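PDB 7D6V: fumarate reductase iron-sulfur subunit from Mycolicibacterium smegmatis, which probably relays electrons from succinate oxidation in the flavoprotein subunit, through three iron-sulfur clusters, toward quinone at the membrane anchor of succinate dehydrogenase Sdh1. Local coordinates for residues S117-K122 / D186-K191; S139-K144 / E215-T220; E179-P184 / I225-R230. One frame throughout, in Å; residues are numbered along the deposited sequence.

The three contacts join loops and helices of the half of the subunit that holds the [4Fe-4S] and [3Fe-4S] clusters. Contact 3 lies between the others, its centre about 12 Å from that of contact 1 and about 13 Å from that of contact 2, which are themselves about 20 Å apart. It meets contact 1 where Phe118 CE2 packs against His183 CE1 at 3.5 Å, and contact 2 where Ser139 OG probably hydrogen-bonds to Glu179 O at 2.8 Å. Helix 219-235 serves both contacts 2 and 3: its first turn enters the pockets of the [4Fe-4S] and [3Fe-4S] clusters, while the side chain of Pro226 is about 10 Å from the [3Fe-4S] cluster.

Contact 1: S117-K122 / D186-K191; sequences SFTPPK and DTVDRK
Asp186 and Arg190 bind the backbone of Ser117-Thr119 mainly through polar groups. The two first pair with each other: NH1 and NH2 of Arg190 approach the Asp186 carboxylate end-on, with NH1 2.8 Å from OD2 and NH2 3.0 Å from OD1. Both partners also bind the 117-122 backbone. Thr119 N donates to Asp186 OD1 over 2.9 Å in a nearly straight bond (170°), coming to the opposite face of the carboxylate from Arg190 NH2. The same NH2 donates to Ser117 O at 2.9 Å; the oxygen lies in the guanidinium plane, but the nitrogen stands well above the carbonyl plane. Arg190 NE continues the grip with a hydrogen bond to Pro116 O. A weak backbone bond joins Thr187 N to Thr119 O at 3.1 Å.

Van der Waals contacts flank this network. Phe118 CG is anti to its backbone N (chi1 166°), which carries the ring past the aspartate, CD2 lying 3.4 Å from Asp186 OD1 with ring and carboxylate 45° apart. Farther along, Val188 CG2 touches Thr119 CB at 3.7 Å, and Val188 CB sits over the centre of the guanidinium. The 117-122 loop also touches subunit A, whose Gln153 hydrogen-bonds to Ser117 OG. With its charge shared between an arginine and a backbone N-H, buried Asp186 probably stays ionised and fixes the loop between helices 107-112 and 133-142 against that between helices 171-181 and 191-196.

Contact 2: S139-K144 / E215-T220; sequences SQEFRK and EHIKIT. With F3S (Fe3-s4 cluster), chain G.
The Phe142 ring is met by Ile217 at its edge, close to the ring plane, CG2 of the isoleucine lying 4.0 Å from CD1; neither ring face is used across this contact. The Phe142 side chain also touches Met175 and Glu179 of helix 171-181 and Asn222 and Ala223 of helix 219-235. The second flat group, the Glu141 carboxylate, takes a hydrogen bond from Lys218 N at 3.2 Å. The bond is nearly straight (165°), and the donor comes almost in line with the C-O bond of OE1. With CG anti to the backbone N (chi1 -167°) and a bend at chi2, Glu141 runs past Ile217 CG2, 3.7 Å from OE1; OE2 is held separately by Asn222.

Here the last turn of helix 133-142 meets the start of helix 219-235 in the dicluster ferredoxin domain. Lys218 occupies the N-cap position and the centre of an inverse gamma turn, so Glu141 secures the chain just where it swings into the helix. Nearer Glu215, Lys144 bends at chi3 and chi4 and gives a weak hydrogen bond from NZ to Glu215 O, 3.3 Å away. Glu215 CG in turn packs 3.5 Å from Lys144 O. The helix that follows reaches the clusters at once: Ile219 touches the [4Fe-4S] cluster, and Thr220 OG1, hydrogen-bonded to Thr210, approaches S4 of the [3Fe-4S] cluster at 3.7 Å.

Contact 3: E179-P184 / I225-R230; sequences ELDMHP and IPMKER
Arg230 reaches across to Asp181 with a straight side chain. Its CB already points at the facing segment, and the chain runs extended through CG to NE (chi3 178°), alongside the aspartate and in the opposite sense. CD is the first atom to meet it, 3.5 Å from Asp181 OD2; NE passes the same oxygen at 4.0 Å. At the tip NH1 closes a salt bridge to OD2, modelled at 2.5 Å. The donor comes on the anti side of the carboxylate, somewhat out of its plane, and the bond is bent to 132°, with carboxylate and guanidinium planes 68° apart. NH2 turns instead to Met182, lying 3.8 Å from CG, while the methyl CE of that methionine covers one guanidinium face toward its rim. NH2 also donates to Gly215 O of the membrane anchor subunit.

The contact joins the C-terminal end of helix 171-181 to the middle of helix 219-235 in the dicluster domain. The second helix is kinked at Pro226, whose nitrogen has no hydrogen to offer the preceding turn, and CE of the extended Met182 side chain touches Pro226 CB at 4.1 Å. Met227 folds back at both its later torsions and brings SD to 4.1 Å from Asp181 CB, while touching Ile177 and Ala178 of helix 171-181. Lys218 NZ of the membrane anchor subunit hydrogen-bonds to the backbone oxygens of Asp181 and His183.

Contact 1: S117-K122 / D186-K191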
loop_
_atom_site.group_PDB
_atom_site.type_symbol
_atom_site.label_atom_id
_atom_site.label_comp_id
_atom_site.label_asym_id
_atom_site.label_seq_id
_atom_site.Cartn_x
_atom_site.Cartn_y
_atom_site.Cartn_z
ATOM N N SER B 117 -4.621 7.057 19.439
ATOM C CA SER B 117 -3.616 6.172 18.882
ATOM C C SER B 117 -3.509 4.894 19.706
ATOM O O SER B 117 -4.222 4.694 20.691
ATOM C CB SER B 117 -2.274 6.891 18.796
ATOM O OG SER B 117 -2.323 7.928 17.834
ATOM N N PHE B 118 -2.607 4.012 19.285
ATOM C CA PHE B 118 -2.385 2.762 19.997
ATOM C C PHE B 118 -1.878 3.036 21.405
ATOM O O PHE B 118 -0.927 3.796 21.601
ATOM C CB PHE B 118 -1.388 1.897 19.227
ATOM C CG PHE B 118 -0.847 0.742 20.017
ATOM C CD1 PHE B 118 0.466 0.740 20.449
ATOM C CD2 PHE B 118 -1.647 -0.341 20.321
ATOM C CE1 PHE B 118 0.966 -0.316 21.172
ATOM C CE2 PHE B 118 -1.151 -1.399 21.044
ATOM C CZ PHE B 118 0.156 -1.388 21.468
ATOM N N THR B 119 -2.523 2.420 22.386
ATOM C CA THR B 119 -2.144 2.573 23.790
ATOM C C THR B 119 -1.808 1.213 24.379
ATOM O O THR B 119 -2.722 0.406 24.628
ATOM C CB THR B 119 -3.266 3.236 24.586
ATOM O OG1 THR B 119 -3.753 4.375 23.867
ATOM C CG2 THR B 119 -2.760 3.688 25.939
ATOM N N PRO B 120 -0.537 0.905 24.611
ATOM C CA PRO B 120 -0.183 -0.362 25.240
ATOM C C PRO B 120 -0.308 -0.266 26.750
ATOM O O PRO B 120 -0.428 0.840 27.298
ATOM C CB PRO B 120 1.275 -0.563 24.814
ATOM C CG PRO B 120 1.801 0.821 24.672
ATOM C CD PRO B 120 0.651 1.692 24.236
ATOM N N PRO B 121 -0.308 -1.395 27.457
ATOM C CA PRO B 121 -0.260 -1.336 28.922
ATOM C C PRO B 121 1.012 -0.648 29.389
ATOM O O PRO B 121 2.085 -0.828 28.809
ATOM C CB PRO B 121 -0.293 -2.810 29.337
ATOM C CG PRO B 121 -0.908 -3.514 28.182
ATOM C CD PRO B 121 -0.468 -2.772 26.963
ATOM N N LYS B 122 0.892 0.150 30.446
ATOM C CA LYS B 122 2.041 0.923 30.913
ATOM C C LYS B 122 2.845 0.163 31.963
ATOM O O LYS B 122 3.212 0.688 33.012
ATOM C CB LYS B 122 1.574 2.271 31.448
ATOM C CG LYS B 122 0.869 3.127 30.412
ATOM C CD LYS B 122 1.793 3.432 29.241
ATOM C CE LYS B 122 1.035 4.049 28.078
ATOM N NZ LYS B 122 0.208 3.047 27.359
ATOM N N ASP B 186 -4.168 -3.373 22.849
ATOM C CA ASP B 186 -4.625 -2.007 23.049
ATOM C C ASP B 186 -5.516 -1.913 24.285
ATOM O O ASP B 186 -6.144 -2.886 24.710
ATOM C CB ASP B 186 -5.371 -1.499 21.817
ATOM C CG ASP B 186 -5.561 0.004 21.830
ATOM O OD1 ASP B 186 -4.629 0.728 21.434
ATOM O OD2 ASP B 186 -6.646 0.467 22.237
ATOM N N THR B 187 -5.572 -0.710 24.858
ATOM C CA THR B 187 -6.261 -0.468 26.119
ATOM C C THR B 187 -7.485 0.428 25.990
ATOM O O THR B 187 -8.464 0.219 26.709
ATOM C CB THR B 187 -5.278 0.146 27.131
ATOM O OG1 THR B 187 -4.382 -0.868 27.600
ATOM C CG2 THR B 187 -6.000 0.751 28.324
ATOM N N VAL B 188 -7.478 1.381 25.065
ATOM C CA VAL B 188 -8.569 2.339 24.923
ATOM C C VAL B 188 -9.773 1.666 24.274
ATOM O O VAL B 188 -9.637 0.761 23.443
ATOM C CB VAL B 188 -8.090 3.561 24.114
ATOM C CG1 VAL B 188 -9.178 4.613 24.013
ATOM C CG2 VAL B 188 -6.846 4.141 24.748
ATOM N N ASP B 189 -10.972 2.112 24.657
ATOM C CA ASP B 189 -12.201 1.488 24.171
ATOM C C ASP B 189 -12.585 2.000 22.785
ATOM O O ASP B 189 -12.643 1.226 21.823
ATOM C CB ASP B 189 -13.333 1.730 25.172
ATOM C CG ASP B 189 -14.515 0.811 24.948
ATOM O OD1 ASP B 189 -14.471 -0.004 24.006
ATOM O OD2 ASP B 189 -15.489 0.898 25.724
ATOM N N ARG B 190 -12.865 3.300 22.668
ATOM C CA ARG B 190 -13.187 4.011 21.430
ATOM C C ARG B 190 -14.566 3.678 20.865
ATOM O O ARG B 190 -14.970 4.292 19.867
ATOM C CB ARG B 190 -12.151 3.776 20.323
ATOM C CG ARG B 190 -10.746 4.221 20.664
ATOM C CD ARG B 190 -9.813 3.964 19.497
ATOM N NE ARG B 190 -8.412 3.928 19.904
ATOM C CZ ARG B 190 -7.812 2.862 20.419
ATOM N NH1 ARG B 190 -8.490 1.739 20.598
ATOM N NH2 ARG B 190 -6.535 2.920 20.760
ATOM N N LYS B 191 -15.305 2.741 21.462
ATOM C CA LYS B 191 -16.588 2.336 20.897
ATOM C C LYS B 191 -17.600 3.476 20.930
ATOM O O LYS B 191 -18.294 3.728 19.941
ATOM C CB LYS B 191 -17.125 1.116 21.645
ATOM C CG LYS B 191 -16.452 -0.193 21.267
ATOM C CD LYS B 191 -17.098 -1.361 21.985
ATOM C CE LYS B 191 -16.329 -2.648 21.763
ATOM N NZ LYS B 191 -15.012 -2.631 22.443
#

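Contact 2: S139-K144 / E215-T220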
loop_
_atom_site.group_PDB
_atom_site.type_symbol
_atom_site.label_atom_id
_atom_site.label_comp_id
_atom_site.label_asym_id
_atom_site.label_seq_id
_atom_site.Cartn_x
_atom_site.Cartn_y
_atom_site.Cartn_z
ATOM N N SER B 139 -6.657 -7.496 12.638
ATOM C CA SER B 139 -6.053 -6.178 12.497
ATOM C C SER B 139 -4.987 -6.158 11.413
ATOM O O SER B 139 -4.789 -5.124 10.763
ATOM C CB SER B 139 -5.463 -5.728 13.832
ATOM O OG SER B 139 -6.490 -5.395 14.744
ATOM N N GLN B 140 -4.301 -7.281 11.196
ATOM C CA GLN B 140 -3.327 -7.350 10.118
ATOM C C GLN B 140 -3.992 -7.180 8.764
ATOM O O GLN B 140 -3.371 -6.665 7.830
ATOM C CB GLN B 140 -2.577 -8.678 10.178
ATOM C CG GLN B 140 -1.362 -8.653 11.069
ATOM C CD GLN B 140 -0.495 -9.873 10.892
ATOM O OE1 GLN B 140 -0.944 -10.896 10.385
ATOM N NE2 GLN B 140 0.753 -9.776 11.318
ATOM N N GLU B 141 -5.245 -7.620 8.633
ATOM C CA GLU B 141 -5.964 -7.376 7.384
ATOM C C GLU B 141 -6.132 -5.884 7.126
ATOM O O GLU B 141 -5.944 -5.412 6.000
ATOM C CB GLU B 141 -7.326 -8.061 7.396
ATOM C CG GLU B 141 -7.958 -8.107 6.017
ATOM C CD GLU B 141 -9.466 -8.003 6.056
ATOM O OE1 GLU B 141 -10.073 -7.772 4.990
ATOM O OE2 GLU B 141 -10.045 -8.160 7.150
ATOM N N PHE B 142 -6.493 -5.121 8.160
ATOM C CA PHE B 142 -6.677 -3.686 7.988
ATOM C C PHE B 142 -5.357 -2.945 7.853
ATOM O O PHE B 142 -5.339 -1.832 7.319
ATOM C CB PHE B 142 -7.472 -3.103 9.156
ATOM C CG PHE B 142 -8.732 -3.850 9.465
ATOM C CD1 PHE B 142 -9.548 -4.312 8.449
ATOM C CD2 PHE B 142 -9.105 -4.086 10.774
ATOM C CE1 PHE B 142 -10.706 -4.998 8.735
ATOM C CE2 PHE B 142 -10.262 -4.770 11.064
ATOM C CZ PHE B 142 -11.062 -5.227 10.046
ATOM N N ARG B 143 -4.256 -3.524 8.330
ATOM C CA ARG B 143 -2.967 -2.866 8.148
ATOM C C ARG B 143 -2.449 -2.957 6.718
ATOM O O ARG B 143 -1.373 -2.422 6.439
ATOM C CB ARG B 143 -1.923 -3.445 9.102
ATOM C CG ARG B 143 -2.290 -3.373 10.566
ATOM C CD ARG B 143 -1.966 -2.025 11.155
ATOM N NE ARG B 143 -0.535 -1.846 11.365
ATOM C CZ ARG B 143 0.020 -0.701 11.738
ATOM N NH1 ARG B 143 -0.737 0.363 11.950
ATOM N NH2 ARG B 143 1.331 -0.618 11.902
ATOM N N LYS B 144 -3.175 -3.612 5.812
ATOM C CA LYS B 144 -2.804 -3.659 4.404
ATOM C C LYS B 144 -3.103 -2.362 3.671
ATOM O O LYS B 144 -2.727 -2.231 2.503
ATOM C CB LYS B 144 -3.537 -4.801 3.697
ATOM C CG LYS B 144 -2.942 -6.175 3.913
ATOM C CD LYS B 144 -3.969 -7.254 3.632
ATOM C CE LYS B 144 -4.547 -7.103 2.239
ATOM N NZ LYS B 144 -5.973 -7.525 2.176
ATOM N N GLU B 215 -6.667 -2.817 -2.448
ATOM C CA GLU B 215 -6.093 -3.851 -1.605
ATOM C C GLU B 215 -7.081 -4.958 -1.278
ATOM O O GLU B 215 -6.703 -5.921 -0.604
ATOM C CB GLU B 215 -5.560 -3.233 -0.312
ATOM C CG GLU B 215 -4.440 -2.237 -0.532
ATOM C CD GLU B 215 -3.330 -2.797 -1.393
ATOM O OE1 GLU B 215 -2.985 -2.160 -2.408
ATOM O OE2 GLU B 215 -2.803 -3.876 -1.057
ATOM N N HIS B 216 -8.327 -4.841 -1.740
ATOM C CA HIS B 216 -9.355 -5.862 -1.544
ATOM C C HIS B 216 -9.602 -6.133 -0.063
ATOM O O HIS B 216 -9.801 -7.275 0.354
ATOM C CB HIS B 216 -9.001 -7.149 -2.287
ATOM C CG HIS B 216 -8.620 -6.929 -3.716
ATOM N ND1 HIS B 216 -9.502 -6.431 -4.650
ATOM C CD2 HIS B 216 -7.451 -7.123 -4.368
ATOM C CE1 HIS B 216 -8.893 -6.334 -5.818
ATOM N NE2 HIS B 216 -7.648 -6.747 -5.674
ATOM N N ILE B 217 -9.582 -5.075 0.735
ATOM C CA ILE B 217 -9.949 -5.172 2.142
ATOM C C ILE B 217 -11.467 -5.220 2.247
ATOM O O ILE B 217 -12.172 -4.433 1.606
ATOM C CB ILE B 217 -9.372 -3.992 2.939
ATOM C CG1 ILE B 217 -7.869 -3.865 2.690
ATOM C CG2 ILE B 217 -9.661 -4.157 4.422
ATOM C CD1 ILE B 217 -7.255 -2.626 3.287
ATOM N N LYS B 218 -11.975 -6.154 3.050
ATOM C CA LYS B 218 -13.413 -6.299 3.268
ATOM C C LYS B 218 -13.862 -5.247 4.282
ATOM O O LYS B 218 -14.160 -5.533 5.442
ATOM C CB LYS B 218 -13.738 -7.705 3.748
ATOM C CG LYS B 218 -13.370 -8.804 2.774
ATOM C CD LYS B 218 -14.240 -8.770 1.541
ATOM C CE LYS B 218 -13.850 -9.874 0.581
ATOM N NZ LYS B 218 -14.177 -11.214 1.141
ATOM N N ILE B 219 -13.908 -3.998 3.813
ATOM C CA ILE B 219 -14.100 -2.865 4.715
ATOM C C ILE B 219 -15.443 -2.960 5.427
ATOM O O ILE B 219 -15.526 -2.823 6.651
ATOM C CB ILE B 219 -13.961 -1.539 3.947
ATOM C CG1 ILE B 219 -12.637 -1.501 3.183
ATOM C CG2 ILE B 219 -14.078 -0.361 4.895
ATOM C CD1 ILE B 219 -12.502 -0.330 2.251
ATOM N N THR B 220 -16.514 -3.198 4.674
ATOM C CA THR B 220 -17.843 -3.203 5.274
ATOM C C THR B 220 -18.062 -4.442 6.134
ATOM O O THR B 220 -18.548 -4.344 7.266
ATOM C CB THR B 220 -18.909 -3.106 4.187
ATOM O OG1 THR B 220 -18.560 -2.059 3.275
ATOM C CG2 THR B 220 -20.261 -2.798 4.793
HETATM FE FE1 F3S G . -18.885 4.300 2.544
HETATM FE FE3 F3S G . -18.757 1.624 2.747
HETATM FE FE4 F3S G . -20.287 2.947 4.518
HETATM S S1 F3S G . -19.178 2.821 0.916
HETATM S S2 F3S G . -21.010 4.729 3.328
HETATM S S3 F3S G . -17.992 3.134 4.309
HETATM S S4 F3S G . -20.694 0.889 3.687
#

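Contact 3: E179-P184 / I225-R230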
loop_
_atom_site.group_PDB
_atom_site.type_symbol
_atom_site.label_atom_id
_atom_site.label_comp_id
_atom_site.label_asym_id
_atom_site.label_seq_id
_atom_site.Cartn_x
_atom_site.Cartn_y
_atom_site.Cartn_z
ATOM N N GLU B 179 -9.398 -1.487 13.548
ATOM C CA GLU B 179 -8.071 -2.081 13.669
ATOM C C GLU B 179 -7.499 -1.869 15.064
ATOM O O GLU B 179 -6.875 -2.773 15.630
ATOM C CB GLU B 179 -7.152 -1.492 12.597
ATOM C CG GLU B 179 -5.799 -2.167 12.440
ATOM C CD GLU B 179 -4.768 -1.662 13.426
ATOM O OE1 GLU B 179 -4.872 -0.490 13.841
ATOM O OE2 GLU B 179 -3.860 -2.434 13.793
ATOM N N LEU B 180 -7.695 -0.680 15.631
ATOM C CA LEU B 180 -7.212 -0.429 16.986
ATOM C C LEU B 180 -8.063 -1.141 18.030
ATOM O O LEU B 180 -7.550 -1.538 19.081
ATOM C CB LEU B 180 -7.174 1.072 17.259
ATOM C CG LEU B 180 -6.015 1.819 16.603
ATOM C CD1 LEU B 180 -6.231 3.313 16.679
ATOM C CD2 LEU B 180 -4.707 1.432 17.255
ATOM N N ASP B 181 -9.358 -1.311 17.760
ATOM C CA ASP B 181 -10.241 -2.005 18.690
ATOM C C ASP B 181 -9.953 -3.499 18.741
ATOM O O ASP B 181 -10.096 -4.119 19.798
ATOM C CB ASP B 181 -11.697 -1.755 18.296
ATOM C CG ASP B 181 -12.658 -1.969 19.443
ATOM O OD1 ASP B 181 -12.588 -1.212 20.430
ATOM O OD2 ASP B 181 -13.497 -2.887 19.353
ATOM N N MET B 182 -9.552 -4.091 17.621
ATOM C CA MET B 182 -9.252 -5.515 17.575
ATOM C C MET B 182 -7.796 -5.828 17.892
ATOM O O MET B 182 -7.410 -6.998 17.855
ATOM C CB MET B 182 -9.622 -6.087 16.204
ATOM C CG MET B 182 -11.114 -6.268 15.999
ATOM S SD MET B 182 -11.577 -6.357 14.263
ATOM C CE MET B 182 -13.291 -5.862 14.353
ATOM N N HIS B 183 -6.988 -4.822 18.197
ATOM C CA HIS B 183 -5.617 -5.067 18.625
ATOM C C HIS B 183 -5.626 -5.778 19.973
ATOM O O HIS B 183 -6.242 -5.284 20.923
ATOM C CB HIS B 183 -4.847 -3.753 18.722
ATOM C CG HIS B 183 -3.362 -3.920 18.793
ATOM N ND1 HIS B 183 -2.731 -4.552 19.842
ATOM C CD2 HIS B 183 -2.380 -3.534 17.945
ATOM C CE1 HIS B 183 -1.428 -4.550 19.636
ATOM N NE2 HIS B 183 -1.189 -3.937 18.492
ATOM N N PRO B 184 -4.968 -6.933 20.097
ATOM C CA PRO B 184 -5.027 -7.681 21.363
ATOM C C PRO B 184 -4.398 -6.966 22.546
ATOM O O PRO B 184 -4.723 -7.302 23.689
ATOM C CB PRO B 184 -4.282 -8.982 21.037
ATOM C CG PRO B 184 -3.486 -8.684 19.817
ATOM C CD PRO B 184 -4.257 -7.676 19.045
ATOM N N ILE B 225 -19.505 -3.305 9.857
ATOM C CA ILE B 225 -20.592 -4.043 10.502
ATOM C C ILE B 225 -20.193 -4.561 11.881
ATOM O O ILE B 225 -21.002 -4.446 12.815
ATOM C CB ILE B 225 -21.109 -5.149 9.565
ATOM C CG1 ILE B 225 -21.837 -4.532 8.372
ATOM C CG2 ILE B 225 -22.037 -6.096 10.307
ATOM C CD1 ILE B 225 -22.066 -5.485 7.236
ATOM N N PRO B 226 -19.008 -5.158 12.078
ATOM C CA PRO B 226 -18.614 -5.521 13.452
ATOM C C PRO B 226 -18.580 -4.346 14.411
ATOM O O PRO B 226 -18.993 -4.485 15.570
ATOM C CB PRO B 226 -17.224 -6.134 13.254
ATOM C CG PRO B 226 -17.254 -6.675 11.894
ATOM C CD PRO B 226 -18.068 -5.719 11.091
ATOM N N MET B 227 -18.110 -3.180 13.964
ATOM C CA MET B 227 -18.079 -2.025 14.852
ATOM C C MET B 227 -19.482 -1.514 15.144
ATOM O O MET B 227 -19.755 -1.052 16.254
ATOM C CB MET B 227 -17.214 -0.915 14.262
ATOM C CG MET B 227 -15.733 -1.211 14.317
ATOM S SD MET B 227 -15.070 -1.214 15.994
ATOM C CE MET B 227 -15.664 0.353 16.612
ATOM N N LYS B 228 -20.382 -1.591 14.165
ATOM C CA LYS B 228 -21.772 -1.230 14.421
ATOM C C LYS B 228 -22.402 -2.175 15.435
ATOM O O LYS B 228 -23.173 -1.747 16.298
ATOM C CB LYS B 228 -22.567 -1.229 13.118
ATOM C CG LYS B 228 -22.348 0.004 12.268
ATOM C CD LYS B 228 -23.008 -0.134 10.914
ATOM C CE LYS B 228 -22.886 1.147 10.106
ATOM N NZ LYS B 228 -23.954 2.129 10.427
ATOM N N GLU B 229 -22.075 -3.464 15.350
ATOM C CA GLU B 229 -22.584 -4.421 16.327
ATOM C C GLU B 229 -22.028 -4.148 17.721
ATOM O O GLU B 229 -22.747 -4.275 18.718
ATOM C CB GLU B 229 -22.259 -5.841 15.876
ATOM C CG GLU B 229 -23.064 -6.299 14.676
ATOM C CD GLU B 229 -24.545 -6.422 14.981
ATOM O OE1 GLU B 229 -24.917 -7.266 15.822
ATOM O OE2 GLU B 229 -25.341 -5.672 14.383
ATOM N N ARG B 230 -20.751 -3.772 17.818
ATOM C CA ARG B 230 -20.181 -3.421 19.119
ATOM C C ARG B 230 -20.803 -2.143 19.678
ATOM O O ARG B 230 -21.067 -2.041 20.886
ATOM C CB ARG B 230 -18.666 -3.288 18.994
ATOM C CG ARG B 230 -18.003 -4.581 18.566
ATOM C CD ARG B 230 -16.517 -4.443 18.332
ATOM N NE ARG B 230 -15.934 -5.729 17.965
ATOM C CZ ARG B 230 -14.713 -6.127 18.301
ATOM N NH1 ARG B 230 -13.926 -5.338 19.014
ATOM N NH2 ARG B 230 -14.277 -7.317 17.922
#